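Local coordinates for protein phosphoribosylformylglycinamidine synthase, purS subunit (Thermotoga maritima, PDB 1VQ3) that forms the small PurS subunit of phosphoribosylformylglycinamidine synthase and assembles with three further copies of itself, at residues F16-D21 with E71-A76. Numbering follows the deposited sequence.
Sequences FKFAID and EIVKKA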
ATOM      1  N   PHE C  16     -20.306  -3.144  14.123  1.00 23.05           N
ATOM      2  CA  PHE C  16     -19.415  -3.072  12.974  1.00 22.15           C
ATOM      3  C   PHE C  16     -17.985  -2.925  13.475  1.00 23.59           C
ATOM      4  O   PHE C  16     -17.713  -2.041  14.291  1.00 22.27           O
ATOM      5  CB  PHE C  16     -19.767  -1.881  12.109  1.00 21.14           C
ATOM      6  CG  PHE C  16     -21.152  -1.935  11.560  1.00 20.93           C
ATOM      7  CD1 PHE C  16     -21.411  -2.606  10.361  1.00 26.30           C
ATOM      8  CD2 PHE C  16     -22.200  -1.330  12.236  1.00 24.06           C
ATOM      9  CE1 PHE C  16     -22.720  -2.698   9.865  1.00 25.08           C
ATOM     10  CE2 PHE C  16     -23.499  -1.425  11.766  1.00 21.35           C
ATOM     11  CZ  PHE C  16     -23.759  -2.086  10.573  1.00 26.83           C
ATOM     12  N   LYS C  17     -17.081  -3.784  13.010  1.00 23.56           N
ATOM     13  CA  LYS C  17     -15.732  -3.826  13.559  1.00 22.63           C
ATOM     14  C   LYS C  17     -14.751  -3.133  12.604  1.00 19.33           C
ATOM     15  O   LYS C  17     -14.812  -3.288  11.358  1.00 21.48           O
ATOM     16  CB  LYS C  17     -15.304  -5.273  13.787  1.00 24.60           C
ATOM     17  CG  LYS C  17     -16.046  -6.028  14.878  1.00 31.48           C
ATOM     18  CD  LYS C  17     -17.349  -6.732  14.442  1.00 40.50           C
ATOM     19  CE  LYS C  17     -17.390  -8.252  14.831  1.00 39.29           C
ATOM     20  NZ  LYS C  17     -16.453  -8.666  15.933  1.00 39.77           N
ATOM     21  N   PHE C  18     -13.879  -2.325  13.169  1.00 18.82           N
ATOM     22  CA  PHE C  18     -12.901  -1.594  12.360  1.00 18.75           C
ATOM     23  C   PHE C  18     -11.488  -1.697  12.952  1.00 17.67           C
ATOM     24  O   PHE C  18     -11.288  -1.846  14.181  1.00 17.83           O
ATOM     25  CB  PHE C  18     -13.273  -0.116  12.271  1.00 22.96           C
ATOM     26  CG  PHE C  18     -14.600   0.162  11.599  1.00 20.13           C
ATOM     27  CD1 PHE C  18     -14.680   0.308  10.242  1.00 21.86           C
ATOM     28  CD2 PHE C  18     -15.765   0.277  12.351  1.00 23.17           C
ATOM     29  CE1 PHE C  18     -15.860   0.571   9.646  1.00 24.18           C
ATOM     30  CE2 PHE C  18     -16.961   0.557  11.766  1.00 18.91           C
ATOM     31  CZ  PHE C  18     -17.040   0.703  10.426  1.00 22.96           C
ATOM     32  N   ALA C  19     -10.502  -1.510  12.067  1.00 18.05           N
ATOM     33  CA  ALA C  19      -9.167  -1.216  12.460  1.00 17.55           C
ATOM     34  C   ALA C  19      -8.792   0.178  11.998  1.00 18.65           C
ATOM     35  O   ALA C  19      -9.078   0.599  10.859  1.00 20.09           O
ATOM     36  CB  ALA C  19      -8.205  -2.218  11.900  1.00 21.92           C
ATOM     37  N   ILE C  20      -8.067   0.866  12.862  1.00 16.89           N
ATOM     38  CA  ILE C  20      -7.536   2.218  12.576  1.00 16.86           C
ATOM     39  C   ILE C  20      -6.013   2.117  12.672  1.00 16.33           C
ATOM     40  O   ILE C  20      -5.458   1.780  13.742  1.00 19.26           O
ATOM     41  CB  ILE C  20      -8.057   3.240  13.560  1.00 19.69           C
ATOM     42  CG1 ILE C  20      -9.594   3.160  13.764  1.00 21.01           C
ATOM     43  CG2 ILE C  20      -7.598   4.641  13.164  1.00 20.55           C
ATOM     44  CD1 ILE C  20     -10.057   3.799  15.036  1.00 24.81           C
ATOM     45  N   ASP C  21      -5.350   2.408  11.560  1.00 16.75           N
ATOM     46  CA  ASP C  21      -3.887   2.461  11.452  1.00 16.61           C
ATOM     47  C   ASP C  21      -3.383   3.924  11.523  1.00 17.24           C
ATOM     48  O   ASP C  21      -3.454   4.675  10.545  1.00 19.35           O
ATOM     49  CB  ASP C  21      -3.474   1.802  10.153  1.00 18.98           C
ATOM     50  CG  ASP C  21      -1.977   1.512  10.047  1.00 21.91           C
ATOM     51  OD1 ASP C  21      -1.160   1.982  10.846  1.00 22.42           O
ATOM     52  OD2 ASP C  21      -1.538   0.801   9.132  1.00 21.43           O
ATOM     53  N   GLU C  71     -18.884   6.948  10.367  1.00 25.03           N
ATOM     54  CA  GLU C  71     -18.861   8.334  10.845  1.00 24.88           C
ATOM     55  C   GLU C  71     -18.444   8.407  12.307  1.00 22.90           C
ATOM     56  O   GLU C  71     -17.699   9.290  12.708  1.00 22.16           O
ATOM     57  CB  GLU C  71     -20.233   9.006  10.617  1.00 25.42           C
ATOM     58  CG  GLU C  71     -20.570   9.155   9.134  1.00 29.90           C
ATOM     59  CD  GLU C  71     -19.545  10.012   8.391  1.00 36.64           C
ATOM     60  OE1 GLU C  71     -19.274  11.120   8.847  1.00 34.48           O
ATOM     61  OE2 GLU C  71     -19.022   9.592   7.352  1.00 35.07           O
ATOM     62  N   ILE C  72     -18.896   7.456  13.123  1.00 20.88           N
ATOM     63  CA  ILE C  72     -18.534   7.437  14.520  1.00 21.52           C
ATOM     64  C   ILE C  72     -17.042   7.173  14.701  1.00 21.16           C
ATOM     65  O   ILE C  72     -16.378   7.782  15.566  1.00 21.12           O
ATOM     66  CB  ILE C  72     -19.425   6.388  15.279  1.00 22.23           C
ATOM     67  CG1 ILE C  72     -20.843   6.944  15.468  1.00 25.12           C
ATOM     68  CG2 ILE C  72     -18.830   6.084  16.592  1.00 19.83           C
ATOM     69  CD1 ILE C  72     -21.876   5.854  15.746  1.00 27.62           C
ATOM     70  N   VAL C  73     -16.507   6.277  13.881  1.00 19.14           N
ATOM     71  CA  VAL C  73     -15.081   5.971  13.923  1.00 21.21           C
ATOM     72  C   VAL C  73     -14.255   7.215  13.624  1.00 19.57           C
ATOM     73  O   VAL C  73     -13.327   7.494  14.320  1.00 18.81           O
ATOM     74  CB  VAL C  73     -14.666   4.878  12.929  1.00 21.69           C
ATOM     75  CG1 VAL C  73     -13.087   4.781  12.865  1.00 21.05           C
ATOM     76  CG2 VAL C  73     -15.273   3.543  13.336  1.00 24.19           C
ATOM     77  N   LYS C  74     -14.592   7.920  12.561  1.00 20.43           N
ATOM     78  CA  LYS C  74     -13.941   9.166  12.256  1.00 20.27           C
ATOM     79  C   LYS C  74     -14.086  10.184  13.409  1.00 19.95           C
ATOM     80  O   LYS C  74     -13.148  10.850  13.752  1.00 20.74           O
ATOM     81  CB  LYS C  74     -14.506   9.778  11.007  1.00 22.75           C
ATOM     82  CG  LYS C  74     -14.198   9.025   9.706  1.00 25.74           C
ATOM     83  CD  LYS C  74     -14.537   9.892   8.496  1.00 25.48           C
ATOM     84  CE  LYS C  74     -15.988  10.220   8.419  1.00 33.58           C
ATOM     85  NZ  LYS C  74     -16.361  10.984   7.217  1.00 27.68           N
ATOM     86  N   LYS C  75     -15.253  10.294  14.020  1.00 20.96           N
ATOM     87  CA  LYS C  75     -15.392  11.180  15.185  1.00 23.12           C
ATOM     88  C   LYS C  75     -14.455  10.795  16.331  1.00 22.80           C
ATOM     89  O   LYS C  75     -13.845  11.669  16.999  1.00 23.14           O
ATOM     90  CB  LYS C  75     -16.852  11.201  15.670  1.00 24.77           C
ATOM     91  CG  LYS C  75     -17.810  11.786  14.691  1.00 32.83           C
ATOM     92  N   ALA C  76     -14.335   9.486  16.584  1.00 20.54           N
ATOM     93  CA  ALA C  76     -13.399   8.985  17.625  1.00 18.88           C
ATOM     94  C   ALA C  76     -11.971   9.416  17.343  1.00 18.12           C
ATOM     95  O   ALA C  76     -11.254   9.811  18.234  1.00 19.34           O
ATOM     96  CB  ALA C  76     -13.438   7.482  17.771  1.00 17.20           C
TER
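The ring of Phe18 is met obliquely by Val73. A single methyl does the touching: Val73 CG2 lies 3.4 Å from Phe18 CD2, a close approach, and 3.8 Å from Phe18 CE2, so it sits by the CG-CD2-CE2 part of the ring. Val91 of strand 87-93 also packs on Phe18. The other Val73 methyl serves Ile20, which it meets tip to tip, with Val73 CG1 3.9 Å from Ile20 CD1 and 4.0 Å from Ile20 CG1. The valine torsion explains this division: CG1 stands anti to the backbone N (chi1 170°) and CG2 anti to the carbonyl carbon, which splits the two methyls between strand residues two apart. No hydrogen bond links the segments; the contact is purely apolar and buries 144 Å², with Phe18 CA and Val73 CA 8.0 Å apart. Val61 and Val91 from the two flanking strands also touch Val73. Lys74, whose CB points away from the strand, makes a salt bridge within the helix, NZ to Glu71 OE2 at 3.0 Å, on the syn side and 27° out of the carboxylate plane, and also bonds Glu64 O of a third subunit. Phe18 and Ile20 point toward the helix while Ala19 between them points away; helix 66-81 thus packs on one face of the three-stranded antiparallel sheet, over its central strand 15-24, the helix-on-sheet layer of an alpha+beta core, here in the PurS fold.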